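Long-range contact in Lmo0305 protein (Listeria monocytogenes, PDB 3PJ0), which belongs to the beta-eliminating lyase family of the PLP-dependent aminotransferase-like clan and carries pyridoxal phosphate bound to a lysine: residues 15-20 / 338-343. Residues are numbered along the deposited sequence; the frame is centred on the assembly and turned at random.
Sequences YKLGGN and DAFAEI
Near the surface of the fold, the N-terminal segment 15-20 curls around the loop 338-343, between strand 329-335 and helix 345-358. One backbone hydrogen bond, one to the Asn20 side chain, and two waters join them. Ala339 N donates to Gly19 O at 3.1 Å. Beside it, Asp338 N reaches Asn20 OD1 at 2.8 Å, from above the amide plane rather than on a lone pair. The Asn20 amide and the Asp338 carboxylate stand 79° apart. Asp338 turns its two oxygens to other partners: Arg256 and Lys259 in salt bridges, Tyr263 in a hydrogen bond. These probably stabilise its negative charge.

One water accepts from Phe340 N and donates to Leu17 O and Gly19 O. It thus ties Phe340 N to both carbonyls. A second water links Lys16 N to Ala339 O and lies in the plane of the Tyr15 ring, at its edge.

The methyl of Ala339 points into the curl, with CB 3.5 Å from Lys16 O. Ile343 CD1 closes on that same oxygen, also at 3.5 Å. Lys16 O is buried here and has no hydrogen-bond partner in the model. With CG1 beside the backbone N (chi1 -57°) and an extended chi2, Ile343 brings CD1 to Leu17 CD2 at 3.9 Å. Its CG1 packs on Tyr15 CB. Leu17 O meets the edge of the Phe340 ring, near its plane.

The contact lays the N-terminal arm on what is probably the smaller domain of a fold-type I PLP enzyme. Strand 15-16 pairs in parallel with strand 316-317, and Gly19 bonds to Ser335 at the end of strand 329-335. Leu17 and Phe340 both pack against helices 260-275 and 345-358, and Ile343 joins them on Leu348 of the latter.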
ATOM      1  N   TYR A  15      -2.663 -28.201 -15.100  1.00 18.09           N
ATOM      2  CA  TYR A  15      -1.614 -27.481 -15.791  1.00 17.85           C
ATOM      3  C   TYR A  15      -2.126 -26.186 -16.448  1.00 16.49           C
ATOM      4  O   TYR A  15      -3.306 -26.064 -16.778  1.00 16.00           O
ATOM      5  CB  TYR A  15      -0.982 -28.390 -16.839  1.00 17.59           C
ATOM      6  CG  TYR A  15      -0.564 -29.757 -16.295  1.00 19.71           C
ATOM      7  CD1 TYR A  15       0.489 -29.886 -15.408  1.00 21.56           C
ATOM      8  CD2 TYR A  15      -1.204 -30.912 -16.709  1.00 22.31           C
ATOM      9  CE1 TYR A  15       0.876 -31.143 -14.919  1.00 23.01           C
ATOM     10  CE2 TYR A  15      -0.821 -32.166 -16.236  1.00 26.26           C
ATOM     11  CZ  TYR A  15       0.217 -32.266 -15.338  1.00 25.20           C
ATOM     12  OH  TYR A  15       0.599 -33.507 -14.873  1.00 27.29           O
ATOM     13  N   LYS A  16      -1.215 -25.236 -16.654  1.00 15.86           N
ATOM     14  CA  LYS A  16      -1.557 -23.945 -17.254  1.00 14.47           C
ATOM     15  C   LYS A  16      -0.493 -23.507 -18.278  1.00 13.86           C
ATOM     16  O   LYS A  16       0.705 -23.653 -18.029  1.00 12.71           O
ATOM     17  CB  LYS A  16      -1.631 -22.870 -16.180  1.00 15.05           C
ATOM     18  CG  LYS A  16      -2.656 -23.033 -15.079  1.00 16.21           C
ATOM     19  CD  LYS A  16      -4.082 -22.897 -15.613  1.00 15.83           C
ATOM     20  CE  LYS A  16      -5.108 -22.868 -14.483  1.00 17.38           C
ATOM     21  NZ  LYS A  16      -5.155 -24.140 -13.695  1.00 14.98           N
ATOM     22  N   LEU A  17      -0.922 -22.979 -19.427  1.00 13.54           N
ATOM     23  CA  LEU A  17       0.032 -22.420 -20.368  1.00 13.60           C
ATOM     24  C   LEU A  17       0.627 -21.146 -19.736  1.00 12.94           C
ATOM     25  O   LEU A  17       1.827 -20.922 -19.776  1.00 13.39           O
ATOM     26  CB  LEU A  17      -0.638 -22.043 -21.688  1.00 13.81           C
ATOM     27  CG  LEU A  17      -1.234 -23.112 -22.622  1.00 12.73           C
ATOM     28  CD1 LEU A  17      -1.856 -22.358 -23.759  1.00 11.75           C
ATOM     29  CD2 LEU A  17      -0.199 -24.111 -23.153  1.00 12.39           C
ATOM     30  N   GLY A  18      -0.221 -20.323 -19.124  1.00 13.28           N
ATOM     31  CA  GLY A  18       0.232 -19.061 -18.559  1.00 13.05           C
ATOM     32  C   GLY A  18       0.487 -19.033 -17.070  1.00 13.29           C
ATOM     33  O   GLY A  18       0.042 -19.922 -16.325  1.00 14.20           O
ATOM     34  N   GLY A  19       1.210 -18.001 -16.646  1.00 13.33           N
ATOM     35  CA  GLY A  19       1.450 -17.745 -15.230  1.00 13.30           C
ATOM     36  C   GLY A  19       2.495 -18.548 -14.490  1.00 14.56           C
ATOM     37  O   GLY A  19       3.249 -19.335 -15.084  1.00 12.83           O
ATOM     38  N   ASN A  20       2.512 -18.339 -13.167  1.00 15.15           N
ATOM     39  CA  ASN A  20       3.463 -18.981 -12.257  1.00 16.12           C
ATOM     40  C   ASN A  20       2.771 -19.812 -11.203  1.00 16.50           C
ATOM     41  O   ASN A  20       3.252 -19.909 -10.074  1.00 19.03           O
ATOM     42  CB  ASN A  20       4.310 -17.896 -11.554  1.00 16.03           C
ATOM     43  CG  ASN A  20       5.273 -17.232 -12.479  1.00 16.95           C
ATOM     44  OD1 ASN A  20       6.151 -17.887 -13.035  1.00 17.26           O
ATOM     45  ND2 ASN A  20       5.136 -15.918 -12.653  1.00 17.70           N
ATOM     46  N   ASP A 338       6.497 -19.870 -14.942  1.00 12.82           N
ATOM     47  CA  ASP A 338       6.971 -21.208 -14.498  1.00 13.34           C
ATOM     48  C   ASP A 338       5.991 -22.352 -14.792  1.00 13.30           C
ATOM     49  O   ASP A 338       6.399 -23.510 -14.905  1.00 13.47           O
ATOM     50  CB  ASP A 338       7.290 -21.248 -12.988  1.00 13.67           C
ATOM     51  CG  ASP A 338       8.564 -20.516 -12.594  1.00 15.45           C
ATOM     52  OD1 ASP A 338       9.376 -20.087 -13.440  1.00 19.84           O
ATOM     53  OD2 ASP A 338       8.739 -20.354 -11.377  1.00 18.80           O
ATOM     54  N   ALA A 339       4.698 -22.051 -14.898  1.00 12.36           N
ATOM     55  CA  ALA A 339       3.703 -23.106 -15.150  1.00 11.95           C
ATOM     56  C   ALA A 339       3.944 -23.831 -16.483  1.00 11.70           C
ATOM     57  O   ALA A 339       3.808 -25.052 -16.569  1.00 12.57           O
ATOM     58  CB  ALA A 339       2.272 -22.521 -15.117  1.00 10.92           C
ATOM     59  N   PHE A 340       4.347 -23.094 -17.507  1.00 11.44           N
ATOM     60  CA  PHE A 340       4.537 -23.711 -18.835  1.00 13.15           C
ATOM     61  C   PHE A 340       5.479 -24.928 -18.820  1.00 13.96           C
ATOM     62  O   PHE A 340       5.167 -25.961 -19.412  1.00 14.42           O
ATOM     63  CB  PHE A 340       4.985 -22.687 -19.888  1.00 12.01           C
ATOM     64  CG  PHE A 340       5.155 -23.287 -21.258  1.00 15.51           C
ATOM     65  CD1 PHE A 340       4.050 -23.565 -22.047  1.00 16.95           C
ATOM     66  CD2 PHE A 340       6.415 -23.616 -21.739  1.00 21.29           C
ATOM     67  CE1 PHE A 340       4.197 -24.171 -23.304  1.00 21.08           C
ATOM     68  CE2 PHE A 340       6.573 -24.230 -23.010  1.00 21.82           C
ATOM     69  CZ  PHE A 340       5.469 -24.491 -23.786  1.00 21.92           C
ATOM     70  N   ALA A 341       6.583 -24.816 -18.086  1.00 15.30           N
ATOM     71  CA  ALA A 341       7.582 -25.878 -18.051  1.00 17.27           C
ATOM     72  C   ALA A 341       7.110 -27.126 -17.308  1.00 18.68           C
ATOM     73  O   ALA A 341       7.744 -28.174 -17.439  1.00 18.70           O
ATOM     74  CB  ALA A 341       8.900 -25.371 -17.467  1.00 17.86           C
ATOM     75  N   GLU A 342       6.024 -27.028 -16.544  1.00 18.79           N
ATOM     76  CA  GLU A 342       5.483 -28.173 -15.832  1.00 20.22           C
ATOM     77  C   GLU A 342       4.511 -28.999 -16.674  1.00 20.87           C
ATOM     78  O   GLU A 342       4.074 -30.077 -16.241  1.00 21.04           O
ATOM     79  CB  GLU A 342       4.771 -27.736 -14.530  1.00 20.77           C
ATOM     80  CG  GLU A 342       5.631 -27.004 -13.528  1.00 23.43           C
ATOM     81  CD  GLU A 342       6.872 -27.787 -13.089  1.00 27.84           C
ATOM     82  OE1 GLU A 342       6.761 -28.980 -12.737  1.00 29.85           O
ATOM     83  OE2 GLU A 342       7.966 -27.185 -13.085  1.00 31.88           O
ATOM     84  N   ILE A 343       4.136 -28.515 -17.857  1.00 20.21           N
ATOM     85  CA  ILE A 343       3.169 -29.254 -18.667  1.00 20.15           C
ATOM     86  C   ILE A 343       3.859 -30.462 -19.294  1.00 21.89           C
ATOM     87  O   ILE A 343       4.855 -30.296 -19.995  1.00 21.77           O
ATOM     88  CB  ILE A 343       2.552 -28.425 -19.785  1.00 19.36           C
ATOM     89  CG1 ILE A 343       1.879 -27.174 -19.240  1.00 16.73           C
ATOM     90  CG2 ILE A 343       1.472 -29.269 -20.517  1.00 19.46           C
ATOM     91  CD1 ILE A 343       1.511 -26.132 -20.345  1.00 15.11           C
TER
HETATM   92  O   HOH W   1       1.337 -26.211 -15.543  1.00 11.46           O
HETATM   93  O   HOH W   2       3.440 -20.352 -17.752  1.00  9.58           O